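Local structure of aggregative adherence fimbrial subunit AggA (Escherichia coli O104:H4 str. C227-11, 4PH8) at residues Ala61-Leu66 against Lys75-Pro80. The protein forms the major subunit of the type I aggregative adherence fimbriae, assembled by donor-strand complementation and probably mediating attachment to host surfaces through fibronectin. Numbering follows the deposited sequence.
Sequences ANKWVL and KYTLNP
The W64 indole and the P80 ring meet just past the W64-L78 pair of an antiparallel ladder. P80 CG lies over one face of the five-membered ring, 4.0 Å from its centroid, in a CH-pi contact, while P80 CB sits on the same face, 4.0 Å from W64 CE2 at the fusion of the two rings. W64 CG, anti to the carbonyl carbon (chi1 -61°), carries the indole toward P80, while W64 CB lies against L78 CB. The ladder itself exemplifies alternation: W64, L66, Y76 and L78 share one face, where L78 CD1 reaches L66 CB at 4.4 Å, and V65 and T77 take the other. On that opposite face V65 CG1 packs 3.9 Å from both K75 CB and K75 CD. K63, before the strand, leans across to T77, CB to CG2 3.5 Å, the side chains crossing nearly at a right angle. Reciprocal backbone bonds join W64 with L78 and L66 with Y76, with V65-T77 the non-hydrogen-bonded pair between them; the shortest runs from L78 N to W64 O, 2.7 Å. The Y76 ring leads away from strand 64-66, its OH hydrogen-bonded to V120 O. In this hairpin of the beta sandwich, W64 and L66 pack against strands 108-114 and 124-138, through A110, V112 and V114 on one and Y126, M128 and L130 on the other.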
ATOM      1  N   ALA A  61     -10.830   4.883   7.168  1.00 22.43           N
ATOM      2  CA  ALA A  61      -9.782   4.308   7.999  1.00 21.30           C
ATOM      3  C   ALA A  61      -8.569   3.880   7.167  1.00 20.02           C
ATOM      4  O   ALA A  61      -7.857   2.997   7.568  1.00 24.13           O
ATOM      5  CB  ALA A  61     -10.312   3.127   8.799  1.00 24.66           C
ATOM      6  N   ASN A  62      -8.350   4.558   6.043  1.00 18.71           N
ATOM      7  CA  ASN A  62      -7.223   4.307   5.131  1.00 18.01           C
ATOM      8  C   ASN A  62      -7.231   2.915   4.516  1.00 17.40           C
ATOM      9  O   ASN A  62      -6.196   2.418   4.057  1.00 17.25           O
ATOM     10  CB  ASN A  62      -5.918   4.639   5.826  1.00 18.82           C
ATOM     11  CG  ASN A  62      -5.836   6.113   6.185  1.00 20.37           C
ATOM     12  OD1 ASN A  62      -5.948   6.985   5.319  1.00 24.37           O
ATOM     13  ND2 ASN A  62      -5.656   6.401   7.457  1.00 19.55           N
ATOM     14  N   LYS A  63      -8.417   2.318   4.431  1.00 19.00           N
ATOM     15  CA  LYS A  63      -8.571   1.036   3.749  1.00 19.34           C
ATOM     16  C   LYS A  63      -8.359   1.219   2.241  1.00 17.78           C
ATOM     17  O   LYS A  63      -8.400   2.324   1.714  1.00 18.83           O
ATOM     18  CB  LYS A  63      -9.918   0.378   4.082  1.00 22.01           C
ATOM     19  CG  LYS A  63      -9.948  -0.144   5.504  1.00 24.10           C
ATOM     20  CD  LYS A  63     -11.261  -0.790   5.918  1.00 28.23           C
ATOM     21  CE  LYS A  63     -11.256  -1.024   7.425  1.00 34.87           C
ATOM     22  NZ  LYS A  63     -12.534  -1.574   7.946  1.00 38.99           N
ATOM     23  N   TRP A  64      -8.048   0.133   1.560  1.00 18.15           N
ATOM     24  CA  TRP A  64      -7.720   0.208   0.147  1.00 18.17           C
ATOM     25  C   TRP A  64      -8.994   0.103  -0.663  1.00 21.06           C
ATOM     26  O   TRP A  64      -9.824  -0.731  -0.366  1.00 22.14           O
ATOM     27  CB  TRP A  64      -6.774  -0.936  -0.204  1.00 16.35           C
ATOM     28  CG  TRP A  64      -5.456  -0.925   0.542  1.00 15.17           C
ATOM     29  CD1 TRP A  64      -5.116  -0.188   1.642  1.00 14.21           C
ATOM     30  CD2 TRP A  64      -4.315  -1.736   0.240  1.00 13.53           C
ATOM     31  NE1 TRP A  64      -3.824  -0.476   2.034  1.00 14.27           N
ATOM     32  CE2 TRP A  64      -3.309  -1.419   1.185  1.00 12.89           C
ATOM     33  CE3 TRP A  64      -4.037  -2.681  -0.750  1.00 15.30           C
ATOM     34  CZ2 TRP A  64      -2.055  -2.029   1.176  1.00 13.05           C
ATOM     35  CZ3 TRP A  64      -2.780  -3.286  -0.762  1.00 12.60           C
ATOM     36  CH2 TRP A  64      -1.804  -2.956   0.209  1.00 12.11           C
ATOM     37  N   VAL A  65      -9.161   0.968  -1.665  1.00 22.38           N
ATOM     38  CA  VAL A  65     -10.415   1.006  -2.440  1.00 23.84           C
ATOM     39  C   VAL A  65     -10.182   0.611  -3.899  1.00 24.63           C
ATOM     40  O   VAL A  65      -9.464   1.281  -4.628  1.00 24.45           O
ATOM     41  CB  VAL A  65     -11.079   2.396  -2.371  1.00 27.56           C
ATOM     42  CG1 VAL A  65     -12.403   2.406  -3.129  1.00 31.17           C
ATOM     43  CG2 VAL A  65     -11.280   2.809  -0.921  1.00 28.17           C
ATOM     44  N   LEU A  66     -10.798  -0.491  -4.306  1.00 26.30           N
ATOM     45  CA  LEU A  66     -10.807  -0.890  -5.703  1.00 25.34           C
ATOM     46  C   LEU A  66     -12.047  -0.262  -6.342  1.00 29.40           C
ATOM     47  O   LEU A  66     -13.176  -0.669  -6.048  1.00 33.14           O
ATOM     48  CB  LEU A  66     -10.826  -2.411  -5.826  1.00 19.86           C
ATOM     49  CG  LEU A  66     -10.603  -2.986  -7.232  1.00 27.61           C
ATOM     50  CD1 LEU A  66      -9.208  -2.698  -7.775  1.00 28.95           C
ATOM     51  CD2 LEU A  66     -10.844  -4.484  -7.236  1.00 30.88           C
ATOM     52  N   LYS A  75     -17.498   0.025  -5.903  1.00 32.16           N
ATOM     53  CA  LYS A  75     -16.163  -0.013  -5.331  1.00 28.87           C
ATOM     54  C   LYS A  75     -16.110  -1.058  -4.245  1.00 32.15           C
ATOM     55  O   LYS A  75     -17.140  -1.427  -3.694  1.00 38.89           O
ATOM     56  CB  LYS A  75     -15.792   1.359  -4.764  1.00 31.99           C
ATOM     57  CG  LYS A  75     -16.766   1.901  -3.720  1.00 32.89           C
ATOM     58  CD  LYS A  75     -16.237   3.163  -3.054  1.00 35.65           C
ATOM     59  CE  LYS A  75     -16.874   4.429  -3.604  1.00 38.07           C
ATOM     60  NZ  LYS A  75     -16.524   5.606  -2.751  1.00 37.86           N
ATOM     61  N   TYR A  76     -14.912  -1.540  -3.929  1.00 33.72           N
ATOM     62  CA  TYR A  76     -14.758  -2.417  -2.776  1.00 30.40           C
ATOM     63  C   TYR A  76     -13.688  -1.875  -1.874  1.00 28.30           C
ATOM     64  O   TYR A  76     -12.592  -1.554  -2.323  1.00 29.56           O
ATOM     65  CB  TYR A  76     -14.507  -3.867  -3.182  1.00 30.25           C
ATOM     66  CG  TYR A  76     -15.770  -4.525  -3.703  1.00 33.93           C
ATOM     67  CD1 TYR A  76     -16.937  -4.575  -2.920  1.00 38.91           C
ATOM     68  CD2 TYR A  76     -15.813  -5.075  -4.978  1.00 33.93           C
ATOM     69  CE1 TYR A  76     -18.104  -5.152  -3.404  1.00 37.09           C
ATOM     70  CE2 TYR A  76     -16.968  -5.654  -5.465  1.00 36.91           C
ATOM     71  CZ  TYR A  76     -18.110  -5.695  -4.679  1.00 39.42           C
ATOM     72  OH  TYR A  76     -19.258  -6.287  -5.181  1.00 56.06           O
ATOM     73  N   THR A  77     -14.060  -1.713  -0.614  1.00 28.55           N
ATOM     74  CA  THR A  77     -13.165  -1.226   0.410  1.00 26.86           C
ATOM     75  C   THR A  77     -12.545  -2.455   1.047  1.00 24.97           C
ATOM     76  O   THR A  77     -13.251  -3.330   1.543  1.00 24.76           O
ATOM     77  CB  THR A  77     -13.955  -0.390   1.428  1.00 32.73           C
ATOM     78  OG1 THR A  77     -14.609   0.682   0.734  1.00 40.69           O
ATOM     79  CG2 THR A  77     -13.049   0.175   2.501  1.00 35.70           C
ATOM     80  N   LEU A  78     -11.219  -2.524   1.007  1.00 21.92           N
ATOM     81  CA  LEU A  78     -10.496  -3.746   1.338  1.00 21.41           C
ATOM     82  C   LEU A  78      -9.583  -3.518   2.533  1.00 18.58           C
ATOM     83  O   LEU A  78      -8.881  -2.503   2.624  1.00 21.19           O
ATOM     84  CB  LEU A  78      -9.692  -4.225   0.123  1.00 20.39           C
ATOM     85  CG  LEU A  78     -10.501  -4.445  -1.166  1.00 20.22           C
ATOM     86  CD1 LEU A  78      -9.596  -4.731  -2.344  1.00 23.09           C
ATOM     87  CD2 LEU A  78     -11.488  -5.588  -0.981  1.00 23.84           C
ATOM     88  N   ASN A  79      -9.615  -4.462   3.460  1.00 19.19           N
ATOM     89  CA  ASN A  79      -8.775  -4.387   4.646  1.00 18.09           C
ATOM     90  C   ASN A  79      -7.447  -5.099   4.383  1.00 16.52           C
ATOM     91  O   ASN A  79      -7.439  -6.281   4.023  1.00 18.00           O
ATOM     92  CB  ASN A  79      -9.475  -5.030   5.827  1.00 23.63           C
ATOM     93  CG  ASN A  79      -8.822  -4.684   7.153  1.00 27.84           C
ATOM     94  OD1 ASN A  79      -8.284  -3.586   7.344  1.00 34.46           O
ATOM     95  ND2 ASN A  79      -8.886  -5.609   8.083  1.00 36.05           N
ATOM     96  N   PRO A  80      -6.325  -4.381   4.547  1.00 14.11           N
ATOM     97  CA  PRO A  80      -5.042  -5.014   4.255  1.00 13.55           C
ATOM     98  C   PRO A  80      -4.572  -6.039   5.281  1.00 11.47           C
ATOM     99  O   PRO A  80      -4.902  -5.961   6.472  1.00 13.73           O
ATOM    100  CB  PRO A  80      -4.041  -3.852   4.216  1.00 13.70           C
ATOM    101  CG  PRO A  80      -4.741  -2.681   4.778  1.00 17.29           C
ATOM    102  CD  PRO A  80      -6.208  -2.942   4.826  1.00 16.46           C
TER